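Local coordinates for protein BAG family molecular chaperone regulator 3 (Arabidopsis thaliana, PDB 4HWF) that binds the ATPase domain of HSP70/HSC70 chaperones through its BAG domain and probably acts as a co-chaperone regulating programmed cell death and stress responses, at residues M45-N48 with Q49-R52. Sequence-based numbering, arbitrary orientation.
Sequences MLMN and QLLR
M45-N48 and Q49-R52 are consecutive turns of one unbroken alpha-helix, joined by four i to i+4 backbone hydrogen bonds that illustrate how such a helix is built. Three are regular: L50 N to L46 O, L51 N to M47 O at 2.9 Å, and R52 N to N48 O, the straightest, with an N-H...O angle of 163°. The fourth, Q49 N to M45 O, is weak at 3.3 Å, but the same carbonyl has a second partner. A water donates to M45 O at 2.7 Å and accepts from the side-chain amide of Q49, NE2 lying 2.8 Å from it. The bent chain of Q49 brings its amide to the water: CG stands beside its own backbone N (chi1 -66°), 3.5 Å from M45 O, the bend at chi2 (-54°) carries CD outward from the helix, and the amide is turned with NE2 toward the preceding turn, where the water lies, and OE1 the other way. M45 O is thus held by the main chain, and through the water by the side chain, of one residue. R52 approaches N48 O in a similar way, its CG 3.4 Å from that oxygen, before the chain bends at chi3. On another face, sulfur SD of M47 lies alongside methyl CD2 of L50 at 4.4 Å, a loose apolar contact. The helix concerned, 36-57, belongs to the three-helix bundle of the BAG domain, and its faces divide between the neighbours: L46 packs on L17 and Q49 on I10, E13 and V14 of helix 3-29, while L50 meets Q69 and R72, and L51 meets M65, of helix 62-86.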
loop_
_atom_site.group_PDB
_atom_site.type_symbol
_atom_site.label_atom_id
_atom_site.label_comp_id
_atom_site.label_asym_id
_atom_site.label_seq_id
_atom_site.Cartn_x
_atom_site.Cartn_y
_atom_site.Cartn_z
ATOM N N MET A 45 5.774 -6.035 1.133
ATOM C CA MET A 45 6.709 -5.232 0.345
ATOM C C MET A 45 6.200 -3.782 0.190
ATOM O O MET A 45 6.968 -2.816 0.300
ATOM C CB MET A 45 6.959 -5.863 -1.043
ATOM C CG MET A 45 7.728 -7.223 -1.049
ATOM S SD MET A 45 9.358 -7.178 -0.224
ATOM C CE MET A 45 8.941 -7.654 1.463
ATOM N N LEU A 46 4.909 -3.638 -0.078
ATOM C CA LEU A 46 4.298 -2.317 -0.197
ATOM C C LEU A 46 4.329 -1.564 1.141
ATOM O O LEU A 46 4.633 -0.375 1.190
ATOM C CB LEU A 46 2.856 -2.449 -0.688
ATOM C CG LEU A 46 2.701 -2.786 -2.182
ATOM C CD1 LEU A 46 1.320 -3.353 -2.447
ATOM C CD2 LEU A 46 2.953 -1.557 -3.041
ATOM N N MET A 47 4.015 -2.272 2.219
ATOM C CA MET A 47 4.010 -1.677 3.564
ATOM C C MET A 47 5.394 -1.170 3.955
ATOM O O MET A 47 5.527 -0.097 4.562
ATOM C CB MET A 47 3.457 -2.680 4.592
ATOM C CG MET A 47 1.944 -2.898 4.454
ATOM S SD MET A 47 0.968 -1.470 5.050
ATOM C CE MET A 47 1.360 -1.588 6.812
ATOM N N ASN A 48 6.429 -1.921 3.582
ATOM C CA ASN A 48 7.797 -1.492 3.830
ATOM C C ASN A 48 8.141 -0.183 3.130
ATOM O O ASN A 48 8.842 0.651 3.686
ATOM C CB ASN A 48 8.810 -2.578 3.446
ATOM C CG ASN A 48 8.807 -3.768 4.424
ATOM O OD1 ASN A 48 9.344 -4.830 4.121
ATOM N ND2 ASN A 48 8.176 -3.596 5.573
ATOM N N GLN A 49 7.660 -0.007 1.903
ATOM C CA GLN A 49 7.899 1.235 1.174
ATOM C C GLN A 49 7.136 2.387 1.829
ATOM O O GLN A 49 7.642 3.498 1.919
ATOM C CB GLN A 49 7.468 1.085 -0.298
ATOM C CG GLN A 49 8.312 0.086 -1.077
ATOM C CD GLN A 49 9.781 0.406 -0.992
ATOM O OE1 GLN A 49 10.182 1.542 -1.207
ATOM N NE2 GLN A 49 10.596 -0.589 -0.646
ATOM N N LEU A 50 5.922 2.106 2.278
ATOM C CA LEU A 50 5.083 3.115 2.923
ATOM C C LEU A 50 5.742 3.616 4.198
ATOM O O LEU A 50 5.770 4.813 4.472
ATOM C CB LEU A 50 3.714 2.530 3.254
ATOM C CG LEU A 50 2.718 3.508 3.887
ATOM C CD1 LEU A 50 2.404 4.677 2.942
ATOM C CD2 LEU A 50 1.440 2.785 4.278
ATOM N N LEU A 51 6.295 2.691 4.975
ATOM C CA LEU A 51 6.976 3.063 6.210
ATOM C C LEU A 51 8.231 3.878 5.937
ATOM O O LEU A 51 8.495 4.854 6.639
ATOM C CB LEU A 51 7.298 1.812 7.037
ATOM C CG LEU A 51 7.414 1.897 8.556
ATOM C CD1 LEU A 51 6.195 2.530 9.225
ATOM C CD2 LEU A 51 7.661 0.478 9.102
ATOM N N ARG A 52 9.020 3.492 4.935
ATOM C CA ARG A 52 10.194 4.290 4.575
ATOM C C ARG A 52 9.801 5.712 4.186
ATOM O O ARG A 52 10.491 6.670 4.525
ATOM C CB ARG A 52 10.973 3.676 3.410
ATOM C CG ARG A 52 11.728 2.432 3.744
ATOM C CD ARG A 52 12.426 1.889 2.500
ATOM N NE ARG A 52 12.893 2.955 1.607
ATOM C CZ ARG A 52 14.115 3.484 1.630
ATOM N NH1 ARG A 52 15.012 3.062 2.519
ATOM N NH2 ARG A 52 14.446 4.438 0.758
HETATM O O HOH W 1 9.620 -3.140 -0.311
#